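Local atomic coordinates of putative immunoglobulin-blocking virulence protein (Mycoplasma mycoides subsp. capri, PDB entry 7ADK), a protein that probably binds host immunoglobulins and blocks their action as a mycoplasma virulence factor, and forms a complex with a lipoprotein chain. Residues I396-L401 against L417-D422; E427-S432 against Q461-I466; R450-G455 against E478-D483; L504-N509 against T547-N552. One frame throughout, in Å; residues are numbered along the deposited sequence.

Following the chain, contact 1 closes first: it pairs the arms of the hairpin formed by strands 396-403 and 415-422. The second arm runs on into helix 426-442, where contact 2 opens. Strand 448-454 comes next and opens contact 3. Contact 2 then closes at 461-466, before contact 3 closes at 478-483, so these two cross. Contact 4 opens and closes last, between strand 502-506 and the short strand 547-548. Contacts 1, 3 and 4 all lie in one mixed sheet, and backbone bonds such as Arg450 to Leu419 and Phe481 to Tyr505 join them. Contact 2 ties the helix beside this sheet to the connection between strands 448-454 and 473-481.

Contact 1 of 4, residues I396-L401 against L417-D422; sequences IRFSKL and LVLDLD
Phe398 carries Leu419 on one face of its ring and Leu417 at its edge. Leu419 CD1 sits over that face, 3.9 Å from the ring centroid and 14° off the normal, a CH-pi contact. Leu417 CD1 lies near the ring plane, 4.3 Å from Phe398 CB. The other flat pair is Arg397 and Asp420. Arg397 NH2 gives a salt bridge to Asp420 OD2 at 2.8 Å, using the anti lone pair of that oxygen. OD2 comes to the guanidinium edge but somewhat out of its plane, and the carboxylate is turned steeply (77°) against it. Asp420 CG stands anti to its own backbone N (chi1 160°), which turns the carboxylate across the strand to meet the arginine. Two pairs of backbone bonds, Arg397 with Asp420 and Ser399 with Val418, zip the antiparallel strands. Ile396 CG1 lies alongside Leu421 CD2 at 3.9 Å. This beta hairpin has a largely apolar face of Ile396, Phe398, Leu417, Leu419 and Leu421, with Lys400 at the end beside Leu417. Tyr384 stacks with Phe398, and Asp379 gives the arginine a second carboxylate. Helix 426-442 packs on the largely apolar face, while strands 375-379 and 448-454 flank the hairpin in the sheet.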
loop_
_atom_site.group_PDB
_atom_site.type_symbol
_atom_site.label_atom_id
_atom_site.label_comp_id
_atom_site.label_asym_id
_atom_site.label_seq_id
_atom_site.Cartn_x
_atom_site.Cartn_y
_atom_site.Cartn_z
ATOM N N ILE A 396 13.170 6.287 -28.987
ATOM C CA ILE A 396 14.475 5.797 -29.436
ATOM C C ILE A 396 15.410 7.010 -29.475
ATOM O O ILE A 396 15.049 8.019 -30.071
ATOM C CB ILE A 396 14.329 5.154 -30.840
ATOM C CG1 ILE A 396 13.511 3.854 -30.826
ATOM C CG2 ILE A 396 15.683 4.878 -31.498
ATOM C CD1 ILE A 396 12.828 3.530 -32.131
ATOM N N ARG A 397 16.600 6.935 -28.876
ATOM C CA ARG A 397 17.652 7.970 -28.937
ATOM C C ARG A 397 19.044 7.384 -29.146
ATOM O O ARG A 397 19.354 6.327 -28.610
ATOM C CB ARG A 397 17.660 8.806 -27.662
ATOM C CG ARG A 397 16.642 9.939 -27.631
ATOM C CD ARG A 397 16.852 10.791 -26.383
ATOM N NE ARG A 397 18.166 11.453 -26.410
ATOM C CZ ARG A 397 19.191 11.293 -25.597
ATOM N NH1 ARG A 397 20.279 11.932 -25.869
ATOM N NH2 ARG A 397 19.185 10.518 -24.557
ATOM N N PHE A 398 19.910 8.107 -29.849
ATOM C CA PHE A 398 21.341 7.820 -29.949
ATOM C C PHE A 398 22.146 9.006 -29.408
ATOM O O PHE A 398 21.925 10.148 -29.805
ATOM C CB PHE A 398 21.741 7.507 -31.393
ATOM C CG PHE A 398 21.172 6.236 -31.988
ATOM C CD1 PHE A 398 19.841 6.193 -32.428
ATOM C CD2 PHE A 398 21.986 5.099 -32.137
ATOM C CE1 PHE A 398 19.331 5.021 -33.011
ATOM C CE2 PHE A 398 21.481 3.938 -32.739
ATOM C CZ PHE A 398 20.152 3.902 -33.179
ATOM N N SER A 399 23.112 8.754 -28.535
ATOM C CA SER A 399 24.021 9.773 -28.011
ATOM C C SER A 399 25.466 9.306 -28.081
ATOM O O SER A 399 25.760 8.126 -27.989
ATOM C CB SER A 399 23.611 10.228 -26.615
ATOM O OG SER A 399 23.607 9.236 -25.672
ATOM N N LYS A 400 26.384 10.243 -28.268
ATOM C CA LYS A 400 27.830 10.031 -28.347
ATOM C C LYS A 400 28.453 10.482 -27.030
ATOM O O LYS A 400 28.189 11.590 -26.588
ATOM C CB LYS A 400 28.362 10.834 -29.546
ATOM C CG LYS A 400 29.840 10.594 -29.891
ATOM C CD LYS A 400 30.149 9.270 -30.605
ATOM C CE LYS A 400 29.486 9.139 -31.983
ATOM N NZ LYS A 400 29.971 10.128 -32.958
ATOM N N LEU A 401 29.278 9.654 -26.411
ATOM C CA LEU A 401 30.171 10.043 -25.321
ATOM C C LEU A 401 31.595 10.170 -25.862
ATOM O O LEU A 401 32.036 9.280 -26.578
ATOM C CB LEU A 401 30.126 8.992 -24.203
ATOM C CG LEU A 401 29.156 9.320 -23.067
ATOM C CD1 LEU A 401 27.695 9.261 -23.479
ATOM C CD2 LEU A 401 29.352 8.334 -21.936
ATOM N N LEU A 417 29.316 5.297 -29.022
ATOM C CA LEU A 417 27.911 5.457 -29.365
ATOM C C LEU A 417 27.042 4.699 -28.358
ATOM O O LEU A 417 27.309 3.547 -28.028
ATOM C CB LEU A 417 27.720 4.986 -30.809
ATOM C CG LEU A 417 26.348 5.242 -31.433
ATOM C CD1 LEU A 417 25.983 6.714 -31.472
ATOM C CD2 LEU A 417 26.371 4.726 -32.858
ATOM N N VAL A 418 25.992 5.339 -27.867
ATOM C CA VAL A 418 25.083 4.837 -26.839
ATOM C C VAL A 418 23.661 4.848 -27.380
ATOM O O VAL A 418 23.225 5.860 -27.917
ATOM C CB VAL A 418 25.215 5.674 -25.551
ATOM C CG1 VAL A 418 24.264 5.205 -24.448
ATOM C CG2 VAL A 418 26.659 5.651 -25.040
ATOM N N LEU A 419 22.941 3.733 -27.255
ATOM C CA LEU A 419 21.548 3.586 -27.659
ATOM C C LEU A 419 20.646 3.574 -26.418
ATOM O O LEU A 419 20.800 2.725 -25.544
ATOM C CB LEU A 419 21.438 2.321 -28.521
ATOM C CG LEU A 419 20.027 1.909 -28.958
ATOM C CD1 LEU A 419 19.237 3.055 -29.571
ATOM C CD2 LEU A 419 20.109 0.813 -29.990
ATOM N N ASP A 420 19.699 4.509 -26.377
ATOM C CA ASP A 420 18.688 4.750 -25.343
ATOM C C ASP A 420 17.321 4.302 -25.886
ATOM O O ASP A 420 16.829 4.828 -26.885
ATOM C CB ASP A 420 18.795 6.243 -24.955
ATOM C CG ASP A 420 17.612 6.942 -24.255
ATOM O OD1 ASP A 420 16.615 6.296 -23.875
ATOM O OD2 ASP A 420 17.702 8.174 -24.047
ATOM N N LEU A 421 16.717 3.284 -25.261
ATOM C CA LEU A 421 15.391 2.740 -25.581
ATOM C C LEU A 421 14.457 2.886 -24.374
ATOM O O LEU A 421 14.541 2.113 -23.419
ATOM C CB LEU A 421 15.522 1.258 -25.984
ATOM C CG LEU A 421 16.098 1.033 -27.388
ATOM C CD1 LEU A 421 16.651 -0.375 -27.531
ATOM C CD2 LEU A 421 15.033 1.217 -28.453
ATOM N N ASP A 422 13.536 3.847 -24.429
ATOM C CA ASP A 422 12.481 4.003 -23.427
ATOM C C ASP A 422 11.324 3.049 -23.722
ATOM O O ASP A 422 10.376 3.390 -24.424
ATOM C CB ASP A 422 12.006 5.460 -23.355
ATOM C CG ASP A 422 10.853 5.652 -22.359
ATOM O OD1 ASP A 422 10.608 4.769 -21.501
ATOM O OD2 ASP A 422 10.176 6.700 -22.427
#

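Contact 2 of 4, residues E427-S432 against Q461-I466; sequences EAYRRS and QAFKDI
Tyr429 reaches from helix 426-442 to the 461-466 segment and meets four of its residues. Its CG is anti to the backbone N (chi1 -176°), and this carries the ring away from its own helix toward Ala462. The phenol OH donates to Ala462 O at 2.7 Å, in the carbonyl plane and on a lone pair. The extended Gln461 runs antiparallel to the tyrosine side chain, over one face of its ring, with its CG 3.7 Å from Tyr429 CZ. The edge of the Tyr429 ring points at the face of Phe463 in an offset edge-to-face pair, with centroids 5.8 Å apart and planes at 76°. Ile466 comes in roughly perpendicular to the tyrosine, its CD1 3.4 Å from Tyr429 CE1. The same methyl also meets Ser432 OG. A chi1 of 54° folds that hydroxyl back toward the helix backbone, where it bonds to Tyr429 O at 2.9 Å. Phe463 is the N-cap residue of helix 464-467, and its N bonds to Glu680 of the lipoprotein chain. Across the two segments the phenol bond is the one hydrogen bond. It satisfies Ala462 O and ties the phenol end to the 461-466 backbone; the rest is packing, mostly of aromatic and aliphatic groups.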
loop_
_atom_site.group_PDB
_atom_site.type_symbol
_atom_site.label_atom_id
_atom_site.label_comp_id
_atom_site.label_asym_id
_atom_site.label_seq_id
_atom_site.Cartn_x
_atom_site.Cartn_y
_atom_site.Cartn_z
ATOM N N GLU A 427 6.119 2.326 -29.461
ATOM C CA GLU A 427 6.918 2.293 -30.685
ATOM C C GLU A 427 8.338 1.785 -30.395
ATOM O O GLU A 427 8.787 0.828 -31.020
ATOM C CB GLU A 427 6.926 3.671 -31.345
ATOM C CG GLU A 427 7.682 3.727 -32.678
ATOM C CD GLU A 427 7.019 3.022 -33.863
ATOM O OE1 GLU A 427 6.017 2.295 -33.695
ATOM O OE2 GLU A 427 7.503 3.204 -34.999
ATOM N N ALA A 428 9.031 2.338 -29.392
ATOM C CA ALA A 428 10.344 1.831 -28.992
ATOM C C ALA A 428 10.304 0.357 -28.573
ATOM O O ALA A 428 11.207 -0.392 -28.925
ATOM C CB ALA A 428 10.918 2.673 -27.859
ATOM N N TYR A 429 9.272 -0.113 -27.873
ATOM C CA TYR A 429 9.166 -1.530 -27.530
ATOM C C TYR A 429 8.916 -2.403 -28.766
ATOM O O TYR A 429 9.654 -3.362 -28.985
ATOM C CB TYR A 429 8.120 -1.731 -26.436
ATOM C CG TYR A 429 8.005 -3.157 -25.951
ATOM C CD1 TYR A 429 9.069 -3.741 -25.251
ATOM C CD2 TYR A 429 6.841 -3.903 -26.202
ATOM C CE1 TYR A 429 8.971 -5.064 -24.790
ATOM C CE2 TYR A 429 6.741 -5.229 -25.741
ATOM C CZ TYR A 429 7.805 -5.813 -25.030
ATOM O OH TYR A 429 7.697 -7.079 -24.561
ATOM N N ARG A 430 7.956 -2.040 -29.623
ATOM C CA ARG A 430 7.677 -2.693 -30.916
ATOM C C ARG A 430 8.920 -2.798 -31.801
ATOM O O ARG A 430 9.175 -3.847 -32.386
ATOM C CB ARG A 430 6.566 -1.895 -31.622
ATOM C CG ARG A 430 6.291 -2.284 -33.077
ATOM C CD ARG A 430 5.310 -1.302 -33.723
ATOM N NE ARG A 430 5.271 -1.483 -35.186
ATOM C CZ ARG A 430 5.723 -0.672 -36.124
ATOM N NH1 ARG A 430 6.210 0.504 -35.889
ATOM N NH2 ARG A 430 5.699 -1.046 -37.361
ATOM N N ARG A 431 9.696 -1.717 -31.906
ATOM C CA ARG A 431 10.845 -1.623 -32.809
ATOM C C ARG A 431 12.183 -2.012 -32.199
ATOM O O ARG A 431 13.098 -2.277 -32.961
ATOM C CB ARG A 431 10.912 -0.227 -33.425
ATOM C CG ARG A 431 9.710 0.012 -34.345
ATOM C CD ARG A 431 9.920 1.202 -35.269
ATOM N NE ARG A 431 11.042 1.004 -36.194
ATOM C CZ ARG A 431 11.642 1.941 -36.884
ATOM N NH1 ARG A 431 11.238 3.162 -36.852
ATOM N NH2 ARG A 431 12.655 1.654 -37.621
ATOM N N SER A 432 12.322 -2.091 -30.882
ATOM C CA SER A 432 13.601 -2.370 -30.215
ATOM C C SER A 432 14.325 -3.576 -30.802
ATOM O O SER A 432 15.477 -3.448 -31.193
ATOM C CB SER A 432 13.425 -2.566 -28.707
ATOM O OG SER A 432 12.468 -3.559 -28.396
ATOM N N GLN A 461 5.495 -7.729 -19.022
ATOM C CA GLN A 461 6.191 -7.406 -20.269
ATOM C C GLN A 461 7.494 -8.204 -20.431
ATOM O O GLN A 461 8.385 -8.133 -19.591
ATOM C CB GLN A 461 6.441 -5.900 -20.243
ATOM C CG GLN A 461 7.210 -5.322 -21.430
ATOM C CD GLN A 461 7.483 -3.832 -21.336
ATOM O OE1 GLN A 461 7.999 -3.218 -22.243
ATOM N NE2 GLN A 461 7.166 -3.158 -20.260
ATOM N N ALA A 462 7.601 -8.979 -21.508
ATOM C CA ALA A 462 8.713 -9.880 -21.750
ATOM C C ALA A 462 9.897 -9.171 -22.415
ATOM O O ALA A 462 9.712 -8.284 -23.248
ATOM C CB ALA A 462 8.205 -11.052 -22.587
ATOM N N PHE A 463 11.124 -9.601 -22.106
ATOM C CA PHE A 463 12.365 -9.060 -22.677
ATOM C C PHE A 463 13.352 -10.120 -23.190
ATOM O O PHE A 463 14.320 -9.734 -23.841
ATOM C CB PHE A 463 13.049 -8.101 -21.693
ATOM C CG PHE A 463 12.296 -6.825 -21.430
ATOM C CD1 PHE A 463 12.380 -5.788 -22.365
ATOM C CD2 PHE A 463 11.508 -6.668 -20.283
ATOM C CE1 PHE A 463 11.651 -4.614 -22.177
ATOM C CE2 PHE A 463 10.793 -5.482 -20.083
ATOM C CZ PHE A 463 10.854 -4.460 -21.039
ATOM N N LYS A 464 13.119 -11.429 -22.990
ATOM C CA LYS A 464 14.029 -12.501 -23.439
ATOM C C LYS A 464 14.285 -12.469 -24.953
ATOM O O LYS A 464 15.400 -12.743 -25.379
ATOM C CB LYS A 464 13.534 -13.895 -22.984
ATOM C CG LYS A 464 13.605 -14.149 -21.469
ATOM C CD LYS A 464 13.299 -15.603 -21.079
ATOM C CE LYS A 464 13.396 -15.854 -19.565
ATOM N NZ LYS A 464 13.116 -17.258 -19.175
ATOM N N ASP A 465 13.314 -12.041 -25.760
ATOM C CA ASP A 465 13.451 -11.878 -27.214
ATOM C C ASP A 465 14.280 -10.646 -27.634
ATOM O O ASP A 465 14.911 -10.652 -28.687
ATOM C CB ASP A 465 12.058 -11.818 -27.852
ATOM C CG ASP A 465 11.184 -13.049 -27.600
ATOM O OD1 ASP A 465 11.702 -14.130 -27.232
ATOM O OD2 ASP A 465 9.953 -12.949 -27.790
ATOM N N ILE A 466 14.298 -9.600 -26.810
ATOM C CA ILE A 466 15.034 -8.348 -27.037
ATOM C C ILE A 466 16.474 -8.469 -26.530
ATOM O O ILE A 466 17.419 -8.221 -27.273
ATOM C CB ILE A 466 14.285 -7.165 -26.372
ATOM C CG1 ILE A 466 12.905 -6.939 -27.019
ATOM C CG2 ILE A 466 15.103 -5.872 -26.467
ATOM C CD1 ILE A 466 11.949 -6.126 -26.170
#

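Contact 3 of 4, residues R450-G455 against E478-D483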
loop_
_atom_site.group_PDB
_atom_site.type_symbol
_atom_site.label_atom_id
_atom_site.label_comp_id
_atom_site.label_asym_id
_atom_site.label_seq_id
_atom_site.Cartn_x
_atom_site.Cartn_y
_atom_site.Cartn_z
ATOM N N ARG A 450 21.065 1.128 -23.255
ATOM C CA ARG A 450 20.298 1.539 -22.067
ATOM C C ARG A 450 18.823 1.230 -22.305
ATOM O O ARG A 450 18.213 1.839 -23.175
ATOM C CB ARG A 450 20.465 3.042 -21.758
ATOM C CG ARG A 450 21.891 3.613 -21.811
ATOM C CD ARG A 450 21.875 5.109 -21.461
ATOM N NE ARG A 450 21.794 5.288 -20.015
ATOM C CZ ARG A 450 21.232 6.223 -19.288
ATOM N NH1 ARG A 450 21.423 6.128 -18.020
ATOM N NH2 ARG A 450 20.527 7.208 -19.752
ATOM N N ILE A 451 18.245 0.296 -21.553
ATOM C CA ILE A 451 16.836 -0.080 -21.659
ATOM C C ILE A 451 16.113 0.512 -20.449
ATOM O O ILE A 451 16.384 0.103 -19.324
ATOM C CB ILE A 451 16.669 -1.611 -21.749
ATOM C CG1 ILE A 451 17.619 -2.343 -22.723
ATOM C CG2 ILE A 451 15.214 -1.949 -22.068
ATOM C CD1 ILE A 451 17.520 -1.974 -24.195
ATOM N N LYS A 452 15.218 1.478 -20.656
ATOM C CA LYS A 452 14.614 2.291 -19.593
ATOM C C LYS A 452 13.152 1.956 -19.374
ATOM O O LYS A 452 12.429 1.740 -20.333
ATOM C CB LYS A 452 14.776 3.788 -19.869
ATOM C CG LYS A 452 16.219 4.275 -19.814
ATOM C CD LYS A 452 16.371 5.721 -20.260
ATOM C CE LYS A 452 15.729 6.762 -19.374
ATOM N NZ LYS A 452 16.411 7.011 -18.142
ATOM N N ASN A 453 12.714 1.971 -18.117
ATOM C CA ASN A 453 11.338 1.730 -17.686
ATOM C C ASN A 453 10.830 0.312 -17.984
ATOM O O ASN A 453 9.677 0.125 -18.366
ATOM C CB ASN A 453 10.409 2.839 -18.208
ATOM C CG ASN A 453 10.817 4.234 -17.809
ATOM O OD1 ASN A 453 11.046 4.525 -16.647
ATOM N ND2 ASN A 453 10.926 5.132 -18.747
ATOM N N MET A 454 11.665 -0.706 -17.805
ATOM C CA MET A 454 11.274 -2.092 -18.046
ATOM C C MET A 454 10.177 -2.494 -17.060
ATOM O O MET A 454 10.393 -2.450 -15.853
ATOM C CB MET A 454 12.463 -3.034 -17.882
ATOM C CG MET A 454 13.607 -2.744 -18.828
ATOM S SD MET A 454 15.076 -3.699 -18.434
ATOM C CE MET A 454 14.686 -5.288 -19.185
ATOM N N GLY A 455 9.000 -2.885 -17.551
ATOM C CA GLY A 455 7.876 -3.279 -16.705
ATOM C C GLY A 455 7.055 -2.134 -16.109
ATOM O O GLY A 455 6.165 -2.387 -15.311
ATOM N N GLU A 478 22.906 -1.170 -19.460
ATOM C CA GLU A 478 22.161 -0.583 -18.344
ATOM C C GLU A 478 20.688 -0.975 -18.478
ATOM O O GLU A 478 20.037 -0.645 -19.468
ATOM C CB GLU A 478 22.303 0.951 -18.283
ATOM C CG GLU A 478 23.723 1.468 -18.013
ATOM C CD GLU A 478 23.876 3.003 -17.985
ATOM O OE1 GLU A 478 22.870 3.734 -18.047
ATOM O OE2 GLU A 478 25.011 3.513 -17.883
ATOM N N LEU A 479 20.150 -1.670 -17.479
ATOM C CA LEU A 479 18.743 -2.048 -17.398
ATOM C C LEU A 479 18.106 -1.286 -16.242
ATOM O O LEU A 479 18.543 -1.448 -15.106
ATOM C CB LEU A 479 18.616 -3.567 -17.185
ATOM C CG LEU A 479 19.286 -4.470 -18.230
ATOM C CD1 LEU A 479 19.090 -5.935 -17.862
ATOM C CD2 LEU A 479 18.743 -4.252 -19.629
ATOM N N PHE A 480 17.090 -0.469 -16.515
ATOM C CA PHE A 480 16.330 0.252 -15.497
ATOM C C PHE A 480 14.969 -0.411 -15.281
ATOM O O PHE A 480 14.018 -0.159 -16.026
ATOM C CB PHE A 480 16.184 1.729 -15.858
ATOM C CG PHE A 480 17.481 2.477 -16.043
ATOM C CD1 PHE A 480 18.211 2.379 -17.243
ATOM C CD2 PHE A 480 17.969 3.267 -14.993
ATOM C CE1 PHE A 480 19.443 3.032 -17.375
ATOM C CE2 PHE A 480 19.203 3.914 -15.126
ATOM C CZ PHE A 480 19.942 3.783 -16.306
ATOM N N PHE A 481 14.884 -1.280 -14.280
ATOM C CA PHE A 481 13.674 -2.007 -13.925
ATOM C C PHE A 481 12.713 -1.162 -13.096
ATOM O O PHE A 481 13.120 -0.395 -12.228
ATOM C CB PHE A 481 14.051 -3.277 -13.176
ATOM C CG PHE A 481 14.758 -4.320 -14.007
ATOM C CD1 PHE A 481 14.024 -5.157 -14.859
ATOM C CD2 PHE A 481 16.144 -4.486 -13.900
ATOM C CE1 PHE A 481 14.667 -6.168 -15.585
ATOM C CE2 PHE A 481 16.786 -5.492 -14.630
ATOM C CZ PHE A 481 16.050 -6.346 -15.457
ATOM N N SER A 482 11.418 -1.331 -13.314
ATOM C CA SER A 482 10.395 -0.717 -12.477
ATOM C C SER A 482 10.126 -1.557 -11.218
ATOM O O SER A 482 9.985 -2.771 -11.300
ATOM C CB SER A 482 9.155 -0.536 -13.341
ATOM O OG SER A 482 8.235 0.320 -12.727
ATOM N N ASP A 483 10.015 -0.948 -10.039
ATOM C CA ASP A 483 9.823 -1.663 -8.764
ATOM C C ASP A 483 8.353 -2.005 -8.455
ATOM O O ASP A 483 8.079 -2.747 -7.512
ATOM C CB ASP A 483 10.410 -0.858 -7.598
ATOM C CG ASP A 483 9.538 0.326 -7.178
ATOM O OD1 ASP A 483 9.075 1.098 -8.044
ATOM O OD2 ASP A 483 9.314 0.466 -5.960
#
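Arg450 grips Glu478 side-on, with both nitrogens on one oxygen: NE to OE1 at 2.7 Å and NH1 to the same OE1 at 2.8 Å. The oxygen lies in the guanidinium plane, but the carboxylate is turned 81° from it. Lys452 NZ stands over the face of Phe480, 4.9 Å from the ring centroid, as a cation-pi pair. On the other face of the sheet, Met454 SD lies over Phe481 at 4.0 Å from the centroid, a Met-aromatic contact. Ile451 CG1 runs beside Leu479 CD2 at 3.8 Å. Around this shell, Tyr372 OH holds the second oxygen of Glu478, and Ala368 O takes Arg450 NH2. Asp422 holds the amide of Asn453. Backbone bonds join the parallel strands, and the register slips by one between Ile451 and Met454. Asn453, with positive phi (64°), lies in this beta bulge. The two strands and helix 464-467 between them form a beta-alpha-beta unit.

Contact 4 of 4, residues L504-N509 against T547-N552; sequences LYTSGN and TRITFN
Thr506 has a chi1 of 76°, which swings OG1 over its own backbone and leaves CG2 to face Ile549. Ile549 sets CG1 anti to its carbonyl carbon (chi1 -62°), and that atom meets Thr506 CG2 at 3.4 Å, the two side chains standing roughly perpendicular. Ile549 CD1 lies 4.2 Å from Leu504 CB, while its CG2 sits over the centre of the Phe551 ring within its own segment. Leu504 CD1 reaches the same ring obliquely, 3.9 Å from Phe551 CE2. Three backbone bonds join the segments over a short antiparallel pairing, after which they diverge. Thr506 N bonds to Thr547 O and Thr547 N to Thr506 O, both at 3.2 Å. Ile549 N donates to Leu504 O at 3.1 Å. These bonds set strand 547-548 antiparallel to strand 502-506, at the end of a mixed sheet whose next pair, 473-481 with 502-506, is parallel. The Tyr505 ring lies edge-on to this joint, its CD1 3.8 Å from Arg548 N. Tyr505 OH bonds to Asp532 and Arg362. Beyond the strand, Gly508 N donates to Thr506 OG1 at 3.3 Å, making an ST turn; Ser510 OG also bonds this hydroxyl. Thr547 OG1 is held by Asn534 N, and Arg548 NE by Thr530 O.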
loop_
_atom_site.group_PDB
_atom_site.type_symbol
_atom_site.label_atom_id
_atom_site.label_comp_id
_atom_site.label_asym_id
_atom_site.label_seq_id
_atom_site.Cartn_x
_atom_site.Cartn_y
_atom_site.Cartn_z
ATOM N N LEU A 504 22.322 -2.963 -12.987
ATOM C CA LEU A 504 20.968 -3.322 -12.584
ATOM C C LEU A 504 20.436 -2.186 -11.714
ATOM O O LEU A 504 20.836 -2.058 -10.558
ATOM C CB LEU A 504 20.961 -4.702 -11.895
ATOM C CG LEU A 504 21.586 -5.848 -12.700
ATOM C CD1 LEU A 504 21.358 -7.169 -11.996
ATOM C CD2 LEU A 504 21.014 -5.973 -14.100
ATOM N N TYR A 505 19.584 -1.345 -12.286
ATOM C CA TYR A 505 19.145 -0.063 -11.732
ATOM C C TYR A 505 17.623 -0.015 -11.581
ATOM O O TYR A 505 16.900 -0.648 -12.338
ATOM C CB TYR A 505 19.586 1.096 -12.649
ATOM C CG TYR A 505 21.055 1.469 -12.758
ATOM C CD1 TYR A 505 21.845 1.651 -11.609
ATOM C CD2 TYR A 505 21.593 1.790 -14.016
ATOM C CE1 TYR A 505 23.157 2.152 -11.712
ATOM C CE2 TYR A 505 22.883 2.331 -14.121
ATOM C CZ TYR A 505 23.671 2.515 -12.970
ATOM O OH TYR A 505 24.901 3.071 -13.090
ATOM N N THR A 506 17.118 0.807 -10.668
ATOM C CA THR A 506 15.699 1.212 -10.630
ATOM C C THR A 506 15.604 2.679 -10.250
ATOM O O THR A 506 16.527 3.211 -9.645
ATOM C CB THR A 506 14.811 0.433 -9.631
ATOM O OG1 THR A 506 15.012 0.818 -8.300
ATOM C CG2 THR A 506 15.040 -1.055 -9.611
ATOM N N SER A 507 14.470 3.314 -10.538
ATOM C CA SER A 507 14.119 4.633 -9.995
ATOM C C SER A 507 13.045 4.541 -8.898
ATOM O O SER A 507 12.204 5.432 -8.783
ATOM C CB SER A 507 13.753 5.605 -11.124
ATOM O OG SER A 507 14.772 5.664 -12.116
ATOM N N GLY A 508 13.019 3.441 -8.134
ATOM C CA GLY A 508 12.056 3.143 -7.060
ATOM C C GLY A 508 12.714 2.620 -5.779
ATOM O O GLY A 508 13.862 2.957 -5.507
ATOM N N ASN A 509 12.024 1.806 -4.976
ATOM C CA ASN A 509 12.603 1.172 -3.790
ATOM C C ASN A 509 13.474 -0.036 -4.166
ATOM O O ASN A 509 12.978 -1.092 -4.547
ATOM C CB ASN A 509 11.490 0.793 -2.803
ATOM C CG ASN A 509 11.994 0.084 -1.552
ATOM O OD1 ASN A 509 13.166 -0.183 -1.360
ATOM N ND2 ASN A 509 11.116 -0.272 -0.652
ATOM N N THR A 547 19.262 4.246 -8.349
ATOM C CA THR A 547 20.290 3.521 -7.590
ATOM C C THR A 547 20.452 2.091 -8.100
ATOM O O THR A 547 19.537 1.543 -8.711
ATOM C CB THR A 547 19.945 3.559 -6.091
ATOM O OG1 THR A 547 20.880 2.872 -5.304
ATOM C CG2 THR A 547 18.594 2.973 -5.767
ATOM N N ARG A 548 21.591 1.452 -7.839
ATOM C CA ARG A 548 21.736 0.005 -8.031
ATOM C C ARG A 548 20.845 -0.785 -7.070
ATOM O O ARG A 548 20.676 -0.392 -5.915
ATOM C CB ARG A 548 23.213 -0.408 -8.013
ATOM C CG ARG A 548 23.973 -0.306 -6.686
ATOM C CD ARG A 548 23.745 -1.444 -5.689
ATOM N NE ARG A 548 24.799 -1.456 -4.675
ATOM C CZ ARG A 548 24.828 -2.133 -3.553
ATOM N NH1 ARG A 548 23.897 -2.960 -3.217
ATOM N NH2 ARG A 548 25.803 -1.961 -2.724
ATOM N N ILE A 549 20.297 -1.905 -7.530
ATOM C CA ILE A 549 19.442 -2.774 -6.707
ATOM C C ILE A 549 20.280 -3.514 -5.657
ATOM O O ILE A 549 21.379 -3.987 -5.942
ATOM C CB ILE A 549 18.611 -3.741 -7.572
ATOM C CG1 ILE A 549 17.640 -3.027 -8.514
ATOM C CG2 ILE A 549 17.786 -4.707 -6.733
ATOM C CD1 ILE A 549 17.384 -3.807 -9.793
ATOM N N THR A 550 19.750 -3.662 -4.443
ATOM C CA THR A 550 20.248 -4.619 -3.448
ATOM C C THR A 550 19.483 -5.926 -3.598
ATOM O O THR A 550 18.255 -5.945 -3.534
ATOM C CB THR A 550 20.081 -4.095 -2.019
ATOM O OG1 THR A 550 20.906 -2.983 -1.828
ATOM C CG2 THR A 550 20.488 -5.102 -0.954
ATOM N N PHE A 551 20.208 -7.025 -3.769
ATOM C CA PHE A 551 19.631 -8.352 -3.880
ATOM C C PHE A 551 20.011 -9.211 -2.685
ATOM O O PHE A 551 21.178 -9.524 -2.486
ATOM C CB PHE A 551 20.123 -9.001 -5.169
ATOM C CG PHE A 551 19.724 -8.291 -6.438
ATOM C CD1 PHE A 551 18.480 -8.554 -7.017
ATOM C CD2 PHE A 551 20.609 -7.402 -7.060
ATOM C CE1 PHE A 551 18.130 -7.950 -8.231
ATOM C CE2 PHE A 551 20.257 -6.797 -8.269
ATOM C CZ PHE A 551 19.019 -7.073 -8.857
ATOM N N ASN A 552 19.026 -9.664 -1.920
ATOM C CA ASN A 552 19.214 -10.696 -0.903
ATOM C C ASN A 552 18.608 -12.057 -1.310
ATOM O O ASN A 552 18.645 -12.991 -0.520
ATOM C CB ASN A 552 18.716 -10.156 0.452
ATOM C CG ASN A 552 19.647 -10.513 1.595
ATOM O OD1 ASN A 552 19.905 -11.665 1.893
ATOM N ND2 ASN A 552 20.205 -9.550 2.268
#